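DNA ligase (Alteromonas mediterranea, PDB 6GDR) probably seals nicks in double-stranded DNA as a minimal ATP-dependent Lig E ligase, passing an adenylate group to the broken strand. Local coordinates at residues D[85-93]-D[121-129]; D[60-70]-D[152-161]. One frame throughout, in Å; residues are numbered along the deposited sequence.

Both contacts lie within the ATP-dependent ligase domain, on the same side of the chain's centre, and their centres are about 18 Å apart. Along the sequence contact 1 is nested inside the loop closed by contact 2. They meet where segment 121-129 runs past helix 59-62: Phe-61 CE1 lies 3.2 Å from Val-128 O, and the rings of Trp-125 and Phe-61 pack edge-to-face. Contact 1 faces the DNA and holds backbone phosphates, whereas the nearest atom of contact 2 is about 12 Å from the nucleic acid. Neither lines the nucleotide pocket: the side chains of Val-88 and Ile-70 are about 12 and 11 Å from the bound AMP.

Contact 1: residues D[85-93]-D[121-129]; sequences ASIVLSKLT and PSKRWAKVR. Unlike the reference sequence in segment 121-129: Val-128 (reference Ile). With nucleotides of chain A.
The last turn of helix 81-89 and the loop that follows run beside the irregular segment 121-129, with Ile-87 CA 6.4 Å from Arg-124 CA and Leu-92 CA 6.5 Å from Ser-122 CA. Ile-87, buried and branched, fills the space between two flat groups. Its CG2 sits over a face of the Trp-125 indole, 3.5 Å from the centroid of the five-membered ring and 16° off the normal, a CH-pi contact. CG1 lies over a face of the Arg-124 guanidinium, while CD1 reaches past to Arg-124 CB and Val-128 CG2. Trp-125 has its CG anti to the carbonyl carbon (chi1 -65°), which carries the indole against the helix, where CZ2 comes 3.8 Å from Val-88 CA. Ile-55 and Pro-58 also touch this ring. Replacing the indole with the methyl of an alanine is likely to leave a gap against Val-88 and to deprive Ile-87 CG2 of its aromatic face. Leu-92 CD1 packs on Ser-122 CB. The polar side turns to the DNA. Ser-86 OG donates to OP1 of DC16 of chain A at 2.5 Å. This OP1 lies near the plane of the Arg-124 guanidinium, at its edge, but 4.3 Å from NH1, so the charge probably favours the phosphate at longer range. Ser-90 OG donates to Ser-86 O at 2.7 Å, in the carbonyl plane. Small hydroxyls suit a surface pressed against a DNA backbone. Lys-91 N then reaches OP1 of DG17 of chain A at 2.8 Å, so helix and loop hold successive phosphates, consistent with the sequence-independent backbone binding expected of a DNA ligase.

Contact 2: residues D[60-70]-D[152-161]; sequences WFTANWPKATI and LKEATPNPTF
Asn-158 ND2 is gripped by two backbone carbonyls, bonding to Trp-60 O at 2.9 Å and to Ala-63 O at 3.0 Å. Both acceptors lie close to its amide plane; the Ala-63 bond is the straighter (162° at the hydrogen) and uses a lone pair. With CG anti to the backbone N (chi1 -161°), the amide extends across to helix 59-62, while OD1 accepts from Thr-160 N, which stands above the carbonyl plane, in an Asx turn. Asparagine suits the place because one flat group both donates and accepts. Thr-160 places its OG1 2.8 Å from Phe-61 O, and its CB stands over the Phe-61 ring. Next to this polar patch, Phe-161 turns its ring edge toward the face of Trp-65, the planes 74° apart, and receives Pro-66 CD over its own face. Ile-70 CD1 meets the Phe-161 edge at CE1, 3.6 Å away, and Leu-152 CB packs on Pro-66 CG, part of a compact, rigid apolar ring. The carbonyls of Trp-60 and Ala-63, in helix 59-62 and the type II turn 62-65, are thus both met by the Asn-158 amide, which implies that this amide is fixed in rotation while the aromatic and aliphatic groups close the adjoining core.

Contact 1: residues D[85-93]-D[121-129]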
# COMPACT_ATOMS: atom_id res chain seq x y z
N ALA D 85 1.06 9.70 7.28
CA ALA D 85 -0.37 9.67 7.57
C ALA D 85 -0.77 10.72 8.60
O ALA D 85 -1.93 11.14 8.63
CB ALA D 85 -0.78 8.28 8.05
N SER D 86 0.17 11.16 9.44
CA SER D 86 -0.14 12.19 10.42
C SER D 86 -0.30 13.55 9.75
O SER D 86 -1.15 14.35 10.15
CB SER D 86 0.94 12.24 11.50
OG SER D 86 0.70 13.29 12.42
N ILE D 87 0.50 13.83 8.72
CA ILE D 87 0.43 15.12 8.05
C ILE D 87 -0.80 15.19 7.15
O ILE D 87 -1.53 16.18 7.14
CB ILE D 87 1.73 15.38 7.25
CG1 ILE D 87 2.95 15.33 8.17
CG2 ILE D 87 1.63 16.72 6.52
CD1 ILE D 87 4.28 15.53 7.45
N VAL D 88 -1.04 14.13 6.36
CA VAL D 88 -2.02 14.20 5.29
C VAL D 88 -3.44 14.23 5.84
O VAL D 88 -4.29 14.99 5.36
CB VAL D 88 -1.81 13.03 4.31
CG1 VAL D 88 -2.95 12.96 3.30
CG2 VAL D 88 -0.47 13.18 3.59
N LEU D 89 -3.73 13.40 6.84
CA LEU D 89 -5.11 13.25 7.28
C LEU D 89 -5.55 14.32 8.27
O LEU D 89 -6.75 14.48 8.50
CB LEU D 89 -5.31 11.87 7.92
CG LEU D 89 -4.94 10.67 7.04
CD1 LEU D 89 -5.13 9.38 7.82
CD2 LEU D 89 -5.77 10.65 5.76
N SER D 90 -4.61 15.07 8.85
CA SER D 90 -4.96 16.07 9.85
C SER D 90 -5.45 17.35 9.18
O SER D 90 -4.94 17.75 8.13
CB SER D 90 -3.76 16.37 10.75
OG SER D 90 -3.32 15.20 11.42
N LYS D 91 -6.44 17.99 9.80
CA LYS D 91 -6.96 19.24 9.28
C LYS D 91 -5.90 20.34 9.37
O LYS D 91 -5.04 20.33 10.25
CB LYS D 91 -8.22 19.67 10.04
CG LYS D 91 -9.42 18.74 9.85
CD LYS D 91 -9.77 18.55 8.38
CE LYS D 91 -11.12 17.89 8.20
NZ LYS D 91 -12.25 18.77 8.62
N LEU D 92 -5.98 21.29 8.44
CA LEU D 92 -4.99 22.35 8.32
C LEU D 92 -5.52 23.60 9.00
O LEU D 92 -6.10 24.50 8.38
CB LEU D 92 -4.66 22.60 6.85
CG LEU D 92 -3.66 23.72 6.54
CD1 LEU D 92 -2.35 23.49 7.27
CD2 LEU D 92 -3.43 23.83 5.05
N THR D 93 -5.32 23.66 10.32
CA THR D 93 -5.72 24.82 11.11
C THR D 93 -5.30 24.63 12.57
O THR D 93 -4.33 23.93 12.86
CB THR D 93 -7.24 25.07 11.04
OG1 THR D 93 -7.58 26.14 11.93
CG2 THR D 93 -8.02 23.82 11.42
N PRO D 121 2.61 27.85 10.66
CA PRO D 121 2.48 26.53 11.30
C PRO D 121 1.64 25.56 10.48
O PRO D 121 0.85 25.98 9.63
CB PRO D 121 1.83 26.86 12.64
CG PRO D 121 2.36 28.22 12.96
CD PRO D 121 2.50 28.94 11.64
N SER D 122 1.78 24.27 10.75
CA SER D 122 1.26 23.22 9.89
C SER D 122 1.97 23.21 8.54
O SER D 122 1.40 22.80 7.53
CB SER D 122 -0.26 23.34 9.69
OG SER D 122 -0.94 23.38 10.94
N LYS D 123 3.22 23.67 8.52
CA LYS D 123 4.06 23.64 7.33
C LYS D 123 4.75 22.29 7.19
O LYS D 123 5.83 22.20 6.59
CB LYS D 123 5.09 24.77 7.39
N ARG D 124 4.14 21.24 7.74
CA ARG D 124 4.73 19.91 7.72
C ARG D 124 4.73 19.30 6.33
O ARG D 124 5.44 18.31 6.10
CB ARG D 124 3.99 19.00 8.70
CG ARG D 124 3.74 19.64 10.06
CD ARG D 124 3.42 18.60 11.13
NE ARG D 124 2.04 18.13 11.06
CZ ARG D 124 1.54 17.16 11.83
NH1 ARG D 124 0.28 16.79 11.70
NH2 ARG D 124 2.31 16.56 12.73
N TRP D 125 3.97 19.87 5.39
CA TRP D 125 3.94 19.38 4.02
C TRP D 125 5.19 19.73 3.22
O TRP D 125 5.24 19.42 2.03
CB TRP D 125 2.71 19.94 3.30
CG TRP D 125 1.40 19.48 3.87
CD1 TRP D 125 0.89 19.79 5.10
CD2 TRP D 125 0.44 18.64 3.23
NE1 TRP D 125 -0.33 19.18 5.26
CE2 TRP D 125 -0.63 18.47 4.13
CE3 TRP D 125 0.37 18.01 1.98
CZ2 TRP D 125 -1.75 17.71 3.82
CZ3 TRP D 125 -0.74 17.25 1.68
CH2 TRP D 125 -1.79 17.10 2.60
N ALA D 126 6.18 20.36 3.84
CA ALA D 126 7.34 20.84 3.10
C ALA D 126 8.02 19.69 2.35
O ALA D 126 8.36 19.82 1.17
CB ALA D 126 8.32 21.53 4.04
N LYS D 127 8.23 18.56 3.03
CA LYS D 127 8.94 17.43 2.46
C LYS D 127 7.99 16.33 1.97
O LYS D 127 8.41 15.18 1.82
CB LYS D 127 9.93 16.87 3.48
CG LYS D 127 11.16 17.75 3.68
CD LYS D 127 12.16 17.59 2.55
CE LYS D 127 13.09 18.79 2.42
NZ LYS D 127 12.55 19.82 1.49
N VAL D 128 6.73 16.67 1.71
CA VAL D 128 5.77 15.74 1.13
C VAL D 128 5.72 15.97 -0.37
O VAL D 128 5.88 17.09 -0.86
CB VAL D 128 4.37 15.92 1.76
CG1 VAL D 128 3.35 15.02 1.08
CG2 VAL D 128 4.43 15.62 3.25
N ARG D 129 5.50 14.89 -1.11
CA ARG D 129 5.41 14.95 -2.56
C ARG D 129 4.24 14.10 -3.04
O ARG D 129 3.81 13.16 -2.36
CB ARG D 129 6.71 14.48 -3.23
CG ARG D 129 7.90 15.39 -2.98
CD ARG D 129 9.04 15.09 -3.95
NE ARG D 129 9.60 13.76 -3.74
CZ ARG D 129 10.43 13.16 -4.58
NH1 ARG D 129 10.90 11.95 -4.30
NH2 ARG D 129 10.79 13.75 -5.71
P DC A 16 -2.01 12.40 14.62
OP1 DC A 16 -1.25 13.52 14.02
OP2 DC A 16 -1.86 12.11 16.07
O5' DC A 16 -3.56 12.61 14.31
C5' DC A 16 -4.03 12.43 12.98
C4' DC A 16 -5.47 12.90 12.84
O4' DC A 16 -6.36 11.83 13.26
C3' DC A 16 -5.83 14.10 13.71
O3' DC A 16 -6.79 14.92 13.04
C2' DC A 16 -6.38 13.44 14.97
C1' DC A 16 -7.11 12.22 14.39
N1 DC A 16 -7.22 11.05 15.32
C2 DC A 16 -8.43 10.34 15.41
O2 DC A 16 -9.39 10.70 14.72
N3 DC A 16 -8.50 9.27 16.24
C4 DC A 16 -7.44 8.91 16.97
N4 DC A 16 -7.57 7.85 17.78
C5 DC A 16 -6.21 9.62 16.89
C6 DC A 16 -6.14 10.66 16.06
P DG A 17 -7.16 16.38 13.61
OP1 DG A 17 -6.86 17.35 12.54
OP2 DG A 17 -6.53 16.53 14.94
O5' DG A 17 -8.74 16.30 13.81
C5' DG A 17 -9.34 15.03 14.01
C4' DG A 17 -10.79 15.16 14.45
O4' DG A 17 -11.14 14.01 15.25
C3' DG A 17 -11.10 16.36 15.33
O3' DG A 17 -12.47 16.74 15.19
C2' DG A 17 -10.76 15.84 16.72
C1' DG A 17 -11.16 14.36 16.62
N9 DG A 17 -10.28 13.45 17.36
C8 DG A 17 -8.95 13.65 17.68
N7 DG A 17 -8.43 12.65 18.35
C5 DG A 17 -9.47 11.74 18.47
C6 DG A 17 -9.49 10.47 19.09
O6 DG A 17 -8.58 9.88 19.68
N1 DG A 17 -10.75 9.87 18.98
C2 DG A 17 -11.84 10.43 18.35
N2 DG A 17 -12.96 9.70 18.34
N3 DG A 17 -11.82 11.62 17.76
C4 DG A 17 -10.61 12.21 17.86
P DT A 15 1.31 6.72 15.43
OP1 DT A 15 2.55 7.42 15.04
OP2 DT A 15 1.10 6.31 16.84
O5' DT A 15 0.06 7.62 15.00
C5' DT A 15 -0.11 7.98 13.64
C4' DT A 15 -1.44 8.68 13.42
O4' DT A 15 -2.51 7.72 13.54
C3' DT A 15 -1.76 9.79 14.43
O3' DT A 15 -1.63 11.07 13.81
C2' DT A 15 -3.20 9.49 14.89
C1' DT A 15 -3.67 8.39 13.95
N1 DT A 15 -4.62 7.42 14.57
C2 DT A 15 -5.90 7.33 14.10
O2 DT A 15 -6.33 8.01 13.19
N3 DT A 15 -6.68 6.40 14.74
C4 DT A 15 -6.31 5.57 15.78
O4 DT A 15 -7.09 4.77 16.29
C5 DT A 15 -4.95 5.71 16.23
C7 DT A 15 -4.43 4.87 17.35
C6 DT A 15 -4.17 6.62 15.61

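Contact 2: residues D[60-70]-D[152-161]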
# COMPACT_ATOMS: atom_id res chain seq x y z
N TRP D 60 -0.22 26.28 -1.57
CA TRP D 60 1.05 26.23 -2.28
C TRP D 60 1.42 24.81 -2.68
O TRP D 60 2.11 24.61 -3.68
CB TRP D 60 2.16 26.84 -1.42
CG TRP D 60 2.41 26.10 -0.14
CD1 TRP D 60 1.89 26.40 1.09
CD2 TRP D 60 3.23 24.94 0.04
NE1 TRP D 60 2.34 25.49 2.02
CE2 TRP D 60 3.17 24.59 1.41
CE3 TRP D 60 4.02 24.17 -0.82
CZ2 TRP D 60 3.86 23.50 1.93
CZ3 TRP D 60 4.70 23.08 -0.29
CH2 TRP D 60 4.62 22.76 1.07
N PHE D 61 0.96 23.81 -1.92
CA PHE D 61 1.28 22.43 -2.24
C PHE D 61 0.70 22.02 -3.59
O PHE D 61 1.27 21.15 -4.27
CB PHE D 61 0.75 21.51 -1.14
CG PHE D 61 1.27 20.10 -1.22
CD1 PHE D 61 2.47 19.76 -0.62
CD2 PHE D 61 0.56 19.12 -1.90
CE1 PHE D 61 2.95 18.46 -0.70
CE2 PHE D 61 1.03 17.83 -1.97
CZ PHE D 61 2.23 17.50 -1.37
N THR D 62 -0.41 22.63 -4.00
CA THR D 62 -1.07 22.30 -5.26
C THR D 62 -0.99 23.44 -6.27
O THR D 62 -1.59 23.34 -7.34
CB THR D 62 -2.54 21.95 -5.01
OG1 THR D 62 -3.25 23.11 -4.56
CG2 THR D 62 -2.66 20.86 -3.95
N ALA D 63 -0.25 24.50 -5.97
CA ALA D 63 -0.18 25.64 -6.87
C ALA D 63 0.41 25.23 -8.21
O ALA D 63 1.45 24.57 -8.28
CB ALA D 63 0.67 26.75 -6.24
N ASN D 64 -0.29 25.60 -9.29
CA ASN D 64 0.14 25.39 -10.67
C ASN D 64 0.09 23.93 -11.09
O ASN D 64 0.64 23.57 -12.14
CB ASN D 64 1.56 25.93 -10.91
CG ASN D 64 1.66 27.42 -10.64
OD1 ASN D 64 2.44 27.86 -9.80
ND2 ASN D 64 0.86 28.21 -11.37
N TRP D 65 -0.56 23.06 -10.31
CA TRP D 65 -0.72 21.68 -10.73
C TRP D 65 -1.59 21.62 -11.99
O TRP D 65 -2.36 22.54 -12.27
CB TRP D 65 -1.36 20.84 -9.62
CG TRP D 65 -0.40 20.42 -8.55
CD1 TRP D 65 0.81 20.98 -8.25
CD2 TRP D 65 -0.56 19.33 -7.63
NE1 TRP D 65 1.40 20.31 -7.21
CE2 TRP D 65 0.58 19.29 -6.81
CE3 TRP D 65 -1.57 18.38 -7.43
CZ2 TRP D 65 0.74 18.34 -5.80
CZ3 TRP D 65 -1.41 17.44 -6.43
CH2 TRP D 65 -0.26 17.43 -5.62
N PRO D 66 -1.49 20.53 -12.76
CA PRO D 66 -2.32 20.41 -13.96
C PRO D 66 -3.81 20.44 -13.62
O PRO D 66 -4.22 20.28 -12.47
CB PRO D 66 -1.92 19.05 -14.54
CG PRO D 66 -0.57 18.78 -13.97
CD PRO D 66 -0.56 19.40 -12.61
N LYS D 67 -4.61 20.66 -14.66
CA LYS D 67 -6.07 20.69 -14.53
C LYS D 67 -6.68 19.41 -15.09
O LYS D 67 -7.53 19.42 -15.99
CB LYS D 67 -6.64 21.93 -15.23
CG LYS D 67 -6.18 23.26 -14.63
CD LYS D 67 -6.67 23.46 -13.20
CE LYS D 67 -8.19 23.51 -13.13
NZ LYS D 67 -8.68 23.91 -11.78
N ALA D 68 -6.23 18.28 -14.54
CA ALA D 68 -6.69 16.97 -14.96
C ALA D 68 -6.84 16.08 -13.73
O ALA D 68 -6.47 16.46 -12.62
CB ALA D 68 -5.74 16.34 -15.98
N THR D 69 -7.39 14.89 -13.95
CA THR D 69 -7.57 13.92 -12.89
C THR D 69 -6.38 12.98 -12.85
O THR D 69 -6.03 12.36 -13.86
CB THR D 69 -8.87 13.12 -13.09
OG1 THR D 69 -9.97 14.03 -13.20
CG2 THR D 69 -9.11 12.18 -11.92
N ILE D 70 -5.75 12.87 -11.68
CA ILE D 70 -4.52 12.10 -11.51
C ILE D 70 -4.58 11.35 -10.18
O ILE D 70 -5.00 11.91 -9.17
CB ILE D 70 -3.27 13.00 -11.57
CG1 ILE D 70 -3.21 13.77 -12.90
CG2 ILE D 70 -2.00 12.17 -11.38
CD1 ILE D 70 -2.14 14.84 -12.95
N LEU D 152 3.11 16.26 -18.22
CA LEU D 152 2.53 17.20 -17.26
C LEU D 152 3.55 17.66 -16.23
O LEU D 152 3.46 18.79 -15.73
CB LEU D 152 1.33 16.56 -16.57
CG LEU D 152 0.15 16.22 -17.48
CD1 LEU D 152 -0.85 15.33 -16.76
CD2 LEU D 152 -0.53 17.48 -17.99
N LYS D 153 4.53 16.81 -15.89
CA LYS D 153 5.54 17.21 -14.92
C LYS D 153 6.43 18.31 -15.48
O LYS D 153 6.64 19.34 -14.84
CB LYS D 153 6.37 16.00 -14.49
CG LYS D 153 7.24 16.25 -13.26
CD LYS D 153 8.63 16.75 -13.63
CE LYS D 153 9.26 17.54 -12.49
NZ LYS D 153 8.61 18.86 -12.29
N GLU D 154 6.97 18.09 -16.68
CA GLU D 154 7.83 19.10 -17.30
C GLU D 154 7.11 20.43 -17.46
O GLU D 154 7.75 21.49 -17.41
CB GLU D 154 8.34 18.60 -18.65
CG GLU D 154 9.36 17.47 -18.55
CD GLU D 154 9.71 16.88 -19.91
OE1 GLU D 154 9.05 17.25 -20.91
OE2 GLU D 154 10.64 16.05 -19.97
N ALA D 155 5.79 20.40 -17.64
CA ALA D 155 4.99 21.60 -17.75
C ALA D 155 4.42 22.06 -16.42
O ALA D 155 3.47 22.85 -16.39
CB ALA D 155 3.85 21.38 -18.76
N THR D 156 4.97 21.58 -15.31
CA THR D 156 4.50 21.94 -13.97
C THR D 156 5.67 22.49 -13.17
O THR D 156 6.63 21.74 -12.88
CB THR D 156 3.89 20.74 -13.26
OG1 THR D 156 2.75 20.27 -14.00
CG2 THR D 156 3.45 21.10 -11.85
N PRO D 157 5.66 23.78 -12.79
CA PRO D 157 6.81 24.33 -12.05
C PRO D 157 6.92 23.83 -10.62
O PRO D 157 8.02 23.85 -10.06
CB PRO D 157 6.56 25.84 -12.09
CG PRO D 157 5.08 25.97 -12.21
CD PRO D 157 4.63 24.80 -13.04
N ASN D 158 5.82 23.37 -10.03
CA ASN D 158 5.84 22.99 -8.62
C ASN D 158 6.57 21.66 -8.45
O ASN D 158 6.19 20.67 -9.08
CB ASN D 158 4.41 22.87 -8.10
CG ASN D 158 4.33 22.93 -6.59
OD1 ASN D 158 5.27 22.54 -5.89
ND2 ASN D 158 3.21 23.43 -6.07
N PRO D 159 7.61 21.59 -7.61
CA PRO D 159 8.31 20.30 -7.42
C PRO D 159 7.54 19.30 -6.57
O PRO D 159 7.96 18.14 -6.50
CB PRO D 159 9.62 20.72 -6.74
CG PRO D 159 9.28 21.96 -6.01
CD PRO D 159 8.25 22.67 -6.84
N THR D 160 6.45 19.72 -5.92
CA THR D 160 5.64 18.77 -5.17
C THR D 160 4.98 17.75 -6.10
O THR D 160 4.70 16.62 -5.68
CB THR D 160 4.58 19.50 -4.36
OG1 THR D 160 3.76 20.28 -5.24
CG2 THR D 160 5.22 20.41 -3.33
N PHE D 161 4.71 18.14 -7.34
CA PHE D 161 4.16 17.23 -8.33
C PHE D 161 5.30 16.40 -8.93
O PHE D 161 6.19 16.96 -9.58
CB PHE D 161 3.42 18.00 -9.41
CG PHE D 161 2.72 17.13 -10.41
CD1 PHE D 161 1.38 16.80 -10.25
CD2 PHE D 161 3.39 16.64 -11.52
CE1 PHE D 161 0.73 16.00 -11.17
CE2 PHE D 161 2.74 15.84 -12.44
CZ PHE D 161 1.41 15.52 -12.27